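Local structure of 3-oxoacyl-[acyl-carrier-protein] synthase, mitochondrial (Arabidopsis thaliana, 2IX4) at residues A[295-309]-A[413-427]. The protein catalyses the condensation steps of mitochondrial fatty acid synthesis, adding two carbons from malonyl-ACP to saturated acyl chains of 4 to at least 16 carbons. Numbering follows the deposited sequence.
Sequences GAVLAMTRALRQSGL and MSNSFGFGGTNASLL. With K (potassium ion), chain D; 6NA (hexanoic acid), chain C.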
loop_
_atom_site.group_PDB
_atom_site.type_symbol
_atom_site.label_atom_id
_atom_site.label_comp_id
_atom_site.label_asym_id
_atom_site.label_seq_id
_atom_site.Cartn_x
_atom_site.Cartn_y
_atom_site.Cartn_z
ATOM N N GLY A 295 -3.507 -13.893 16.333
ATOM C CA GLY A 295 -2.901 -13.300 15.145
ATOM C C GLY A 295 -1.405 -13.128 15.303
ATOM O O GLY A 295 -0.628 -13.502 14.418
ATOM N N ALA A 296 -1.002 -12.565 16.441
ATOM C CA ALA A 296 0.412 -12.384 16.763
ATOM C C ALA A 296 1.133 -13.731 16.897
ATOM O O ALA A 296 2.272 -13.868 16.455
ATOM C CB ALA A 296 0.562 -11.561 18.030
ATOM N N VAL A 297 0.459 -14.719 17.493
ATOM C CA VAL A 297 0.991 -16.086 17.594
ATOM C C VAL A 297 1.253 -16.673 16.201
ATOM O O VAL A 297 2.339 -17.201 15.933
ATOM C CB VAL A 297 0.045 -17.025 18.411
ATOM C CG1 VAL A 297 0.456 -18.489 18.273
ATOM C CG2 VAL A 297 0.014 -16.622 19.882
ATOM N N LEU A 298 0.262 -16.557 15.316
ATOM C CA LEU A 298 0.375 -17.063 13.949
ATOM C C LEU A 298 1.532 -16.425 13.189
ATOM O O LEU A 298 2.308 -17.120 12.544
ATOM C CB LEU A 298 -0.939 -16.867 13.186
ATOM C CG LEU A 298 -2.078 -17.841 13.501
ATOM C CD1 LEU A 298 -3.356 -17.416 12.789
ATOM C CD2 LEU A 298 -1.698 -19.268 13.113
ATOM N N ALA A 299 1.650 -15.104 13.289
ATOM C CA ALA A 299 2.698 -14.363 12.589
ATOM C C ALA A 299 4.097 -14.792 13.031
ATOM O O ALA A 299 4.989 -14.981 12.197
ATOM C CB ALA A 299 2.506 -12.863 12.787
ATOM N N MET A 300 4.280 -14.938 14.342
ATOM C CA MET A 300 5.556 -15.375 14.918
ATOM C C MET A 300 5.870 -16.833 14.571
ATOM O O MET A 300 7.001 -17.164 14.204
ATOM C CB MET A 300 5.558 -15.173 16.438
ATOM C CG MET A 300 5.645 -13.714 16.872
ATOM S SD MET A 300 5.924 -13.510 18.641
ATOM C CE MET A 300 4.257 -13.663 19.286
ATOM N N THR A 301 4.862 -17.694 14.687
ATOM C CA THR A 301 4.999 -19.109 14.357
ATOM C C THR A 301 5.384 -19.318 12.889
ATOM O O THR A 301 6.232 -20.162 12.574
ATOM C CB THR A 301 3.698 -19.875 14.682
ATOM O OG1 THR A 301 3.415 -19.732 16.077
ATOM C CG2 THR A 301 3.835 -21.352 14.359
ATOM N N ARG A 302 4.768 -18.534 12.008
ATOM C CA ARG A 302 5.009 -18.631 10.569
ATOM C C ARG A 302 6.418 -18.196 10.177
ATOM O O ARG A 302 7.043 -18.822 9.322
ATOM C CB ARG A 302 3.946 -17.855 9.789
ATOM C CG ARG A 302 2.642 -18.640 9.656
ATOM C CD ARG A 302 1.440 -17.750 9.416
ATOM N NE ARG A 302 0.199 -18.531 9.424
ATOM C CZ ARG A 302 -1.016 -18.034 9.204
ATOM N NH1 ARG A 302 -1.182 -16.741 8.952
ATOM N NH2 ARG A 302 -2.074 -18.837 9.236
ATOM N N ALA A 303 6.915 -17.137 10.814
ATOM C CA ALA A 303 8.287 -16.673 10.601
ATOM C C ALA A 303 9.304 -17.721 11.065
ATOM O O ALA A 303 10.298 -17.972 10.381
ATOM C CB ALA A 303 8.516 -15.343 11.310
ATOM N N LEU A 304 9.039 -18.332 12.221
ATOM C CA LEU A 304 9.860 -19.424 12.755
ATOM C C LEU A 304 9.903 -20.625 11.817
ATOM O O LEU A 304 10.980 -21.134 11.492
ATOM C CB LEU A 304 9.333 -19.876 14.123
ATOM C CG LEU A 304 9.786 -19.110 15.368
ATOM C CD1 LEU A 304 8.917 -19.474 16.565
ATOM C CD2 LEU A 304 11.250 -19.397 15.662
ATOM N N ARG A 305 8.719 -21.072 11.395
ATOM C CA ARG A 305 8.573 -22.218 10.502
ATOM C C ARG A 305 9.366 -22.049 9.200
ATOM O O ARG A 305 10.010 -22.991 8.740
ATOM C CB ARG A 305 7.087 -22.491 10.224
ATOM C CG ARG A 305 6.771 -23.768 9.437
ATOM C CD ARG A 305 7.352 -25.031 10.076
ATOM N NE ARG A 305 8.757 -25.224 9.708
ATOM C CZ ARG A 305 9.496 -26.281 10.037
ATOM N NH1 ARG A 305 8.978 -27.278 10.749
ATOM N NH2 ARG A 305 10.763 -26.343 9.644
ATOM N N GLN A 306 9.331 -20.842 8.635
ATOM C CA GLN A 306 10.069 -20.517 7.412
ATOM C C GLN A 306 11.586 -20.601 7.585
ATOM O O GLN A 306 12.300 -21.009 6.665
ATOM C CB GLN A 306 9.698 -19.115 6.916
ATOM C CG GLN A 306 8.304 -18.993 6.320
ATOM C CD GLN A 306 7.883 -17.548 6.130
ATOM O OE1 GLN A 306 8.699 -16.694 5.783
ATOM N NE2 GLN A 306 6.604 -17.267 6.360
ATOM N N SER A 307 12.068 -20.204 8.763
ATOM C CA SER A 307 13.502 -20.186 9.051
ATOM C C SER A 307 14.031 -21.573 9.406
ATOM O O SER A 307 15.239 -21.812 9.360
ATOM C CB SER A 307 13.799 -19.211 10.191
ATOM O OG SER A 307 13.198 -19.653 11.399
ATOM N N GLY A 308 13.118 -22.477 9.761
ATOM C CA GLY A 308 13.471 -23.825 10.195
ATOM C C GLY A 308 14.035 -23.849 11.604
ATOM O O GLY A 308 14.722 -24.798 11.987
ATOM N N LEU A 309 13.740 -22.801 12.374
ATOM C CA LEU A 309 14.241 -22.661 13.740
ATOM C C LEU A 309 13.161 -22.941 14.775
ATOM O O LEU A 309 11.975 -22.696 14.534
ATOM C CB LEU A 309 14.826 -21.262 13.963
ATOM C CG LEU A 309 16.081 -20.882 13.167
ATOM C CD1 LEU A 309 16.363 -19.395 13.275
ATOM C CD2 LEU A 309 17.296 -21.696 13.601
ATOM N N MET A 413 13.953 -11.404 16.106
ATOM C CA MET A 413 12.618 -11.342 15.517
ATOM C C MET A 413 11.952 -10.006 15.848
ATOM O O MET A 413 12.066 -9.512 16.970
ATOM C CB MET A 413 11.764 -12.515 16.016
ATOM C CG MET A 413 10.319 -12.521 15.524
ATOM S SD MET A 413 9.342 -13.889 16.187
ATOM C CE MET A 413 9.836 -15.218 15.095
ATOM N N SER A 414 11.260 -9.430 14.867
ATOM C CA SER A 414 10.587 -8.143 15.037
ATOM C C SER A 414 9.113 -8.216 14.628
ATOM O O SER A 414 8.796 -8.531 13.483
ATOM C CB SER A 414 11.313 -7.057 14.234
ATOM O OG SER A 414 10.761 -5.775 14.498
ATOM N N ASN A 415 8.228 -7.926 15.580
ATOM C CA ASN A 415 6.779 -7.936 15.354
ATOM C C ASN A 415 6.244 -6.554 14.977
ATOM O O ASN A 415 6.668 -5.546 15.553
ATOM C CB ASN A 415 6.055 -8.410 16.611
ATOM C CG ASN A 415 6.363 -9.852 16.964
ATOM O OD1 ASN A 415 6.857 -10.619 16.138
ATOM N ND2 ASN A 415 6.057 -10.231 18.200
ATOM N N SER A 416 5.320 -6.511 14.021
ATOM C CA SER A 416 4.617 -5.276 13.658
ATOM C C SER A 416 3.147 -5.575 13.384
ATOM O O SER A 416 2.830 -6.376 12.504
ATOM C CB SER A 416 5.246 -4.629 12.428
ATOM O OG SER A 416 6.632 -4.421 12.614
ATOM N N PHE A 417 2.262 -4.931 14.144
ATOM C CA PHE A 417 0.817 -5.127 14.003
ATOM C C PHE A 417 0.120 -3.814 13.638
ATOM O O PHE A 417 0.516 -2.747 14.103
ATOM C CB PHE A 417 0.213 -5.697 15.297
ATOM C CG PHE A 417 1.047 -6.777 15.953
ATOM C CD1 PHE A 417 1.520 -7.872 15.225
ATOM C CD2 PHE A 417 1.338 -6.709 17.312
ATOM C CE1 PHE A 417 2.278 -8.868 15.840
ATOM C CE2 PHE A 417 2.092 -7.699 17.934
ATOM C CZ PHE A 417 2.564 -8.778 17.198
ATOM N N GLY A 418 -0.917 -3.890 12.807
ATOM C CA GLY A 418 -1.617 -2.688 12.352
ATOM C C GLY A 418 -3.130 -2.757 12.445
ATOM O O GLY A 418 -3.700 -3.827 12.676
ATOM N N PHE A 419 -3.777 -1.605 12.270
ATOM C CA PHE A 419 -5.239 -1.532 12.205
ATOM C C PHE A 419 -5.735 -2.435 11.080
ATOM O O PHE A 419 -5.084 -2.558 10.034
ATOM C CB PHE A 419 -5.706 -0.090 11.959
ATOM C CG PHE A 419 -5.673 0.797 13.184
ATOM C CD1 PHE A 419 -6.234 2.071 13.134
ATOM C CD2 PHE A 419 -5.097 0.369 14.379
ATOM C CE1 PHE A 419 -6.211 2.910 14.248
ATOM C CE2 PHE A 419 -5.073 1.200 15.502
ATOM C CZ PHE A 419 -5.632 2.471 15.436
ATOM N N GLY A 420 -6.883 -3.063 11.301
ATOM C CA GLY A 420 -7.418 -4.044 10.367
ATOM C C GLY A 420 -7.022 -5.453 10.761
ATOM O O GLY A 420 -7.454 -6.423 10.136
ATOM N N GLY A 421 -6.200 -5.557 11.804
ATOM C CA GLY A 421 -5.732 -6.844 12.309
ATOM C C GLY A 421 -4.657 -7.462 11.436
ATOM O O GLY A 421 -4.569 -8.681 11.332
ATOM N N THR A 422 -3.844 -6.613 10.812
ATOM C CA THR A 422 -2.780 -7.057 9.918
ATOM C C THR A 422 -1.470 -7.234 10.687
ATOM O O THR A 422 -0.993 -6.301 11.334
ATOM C CB THR A 422 -2.602 -6.090 8.704
ATOM O OG1 THR A 422 -1.470 -6.491 7.921
ATOM C CG2 THR A 422 -2.417 -4.633 9.155
ATOM N N ASN A 423 -0.903 -8.437 10.618
ATOM C CA ASN A 423 0.288 -8.788 11.396
ATOM C C ASN A 423 1.445 -9.248 10.539
ATOM O O ASN A 423 1.263 -10.014 9.596
ATOM C CB ASN A 423 -0.032 -9.889 12.406
ATOM C CG ASN A 423 -1.196 -9.538 13.292
ATOM O OD1 ASN A 423 -1.216 -8.475 13.910
ATOM N ND2 ASN A 423 -2.176 -10.428 13.362
ATOM N N ALA A 424 2.638 -8.781 10.888
ATOM C CA ALA A 424 3.866 -9.259 10.273
ATOM C C ALA A 424 4.914 -9.536 11.341
ATOM O O ALA A 424 4.959 -8.868 12.377
ATOM C CB ALA A 424 4.387 -8.255 9.261
ATOM N N SER A 425 5.744 -10.539 11.083
ATOM C CA SER A 425 6.862 -10.861 11.950
ATOM C C SER A 425 8.078 -11.140 11.075
ATOM O O SER A 425 8.048 -12.034 10.230
ATOM C CB SER A 425 6.523 -12.064 12.828
ATOM O OG SER A 425 7.333 -12.094 13.985
ATOM N N LEU A 426 9.131 -10.350 11.259
ATOM C CA LEU A 426 10.366 -10.514 10.494
ATOM C C LEU A 426 11.428 -11.180 11.352
ATOM O O LEU A 426 11.685 -10.742 12.472
ATOM C CB LEU A 426 10.884 -9.163 9.982
ATOM C CG LEU A 426 10.019 -8.356 9.005
ATOM C CD1 LEU A 426 10.648 -6.996 8.752
ATOM C CD2 LEU A 426 9.799 -9.106 7.690
ATOM N N LEU A 427 12.041 -12.237 10.825
ATOM C CA LEU A 427 13.064 -12.974 11.558
ATOM C C LEU A 427 14.411 -12.934 10.842
ATOM O O LEU A 427 14.543 -13.399 9.705
ATOM C CB LEU A 427 12.614 -14.417 11.831
ATOM C CG LEU A 427 13.546 -15.367 12.601
ATOM C CD1 LEU A 427 14.029 -14.761 13.918
ATOM C CD2 LEU A 427 12.855 -16.692 12.858
HETATM K K K D . 8.907 -4.528 16.453
HETATM C CA 6NA C . -2.357 2.827 13.219
HETATM C C 6NA C . -1.414 1.655 13.077
HETATM O O 6NA C . -1.845 0.535 12.856
HETATM C CB 6NA C . -2.741 3.330 11.833
HETATM C CG 6NA C . -1.698 4.303 11.289
HETATM C CD 6NA C . -1.348 3.978 9.847
HETATM C C6 6NA C . 0.117 4.228 9.576
#
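Met300 of helix 295-307 lies across Asn415 of strand 413-418, the two side chains meeting at about a right angle. Met300 CB rests on the sulfur of Met413. Met300 CG sits 3.4 Å from Asn415 OD1 and also touches Ser425 OG. Met300 SD takes a weak hydrogen bond from Asn415 ND2 (3.3 Å, 158° at the hydrogen). Chi3 of -83° then turns Met300 CE back, to 4.0 Å from Asn415 ND2. The other end of the amide is held too: Ser425 OG donates to Asn415 OD1 at 2.7 Å, nearly along the C=O axis. The firm bond at OD1 and the weak one at ND2 help set the turn of the buried amide. A leucine in place of Asn415 would probably leave the Ser425 hydroxyl without its acceptor and the Met300 sulfur without its N-H.

Small residues let the helix come close to strand 422-427; the axes of the two segments come within 7.0 Å. Ala299 CB packs on Asn423 CB, and Ala303 CB lies 3.5 Å from Ser425 O. Asn423 ND2 hydrogen-bonds to Asp282 OD1. Farther along, Met413 CE reaches Leu304 CG, and Leu427 CD2 fills in beside Ser307. At the other end Ala296 CB meets Phe417 CZ at 3.5 Å.

The two strands form a hairpin whose turn contains a G1 beta bulge at Gly421 and Thr422, opposite Gly418. Phe419 N donates a hydrogen bond to the hexanoic acid oxygen. Ser414 OG and Asn415 O bind potassium, along with Asn318, Ala319 and Glu368. The helix covers one face of the hairpin, while helix 181-195 packs on the other. Helix 325-339 lies against helix 295-307 at Ala296 and Met300 and also touches Phe417. Strands 316-318 and 272-281 extend the sheet beyond strands 411-418 and 422-429, giving the layered core of the thiolase-like fold.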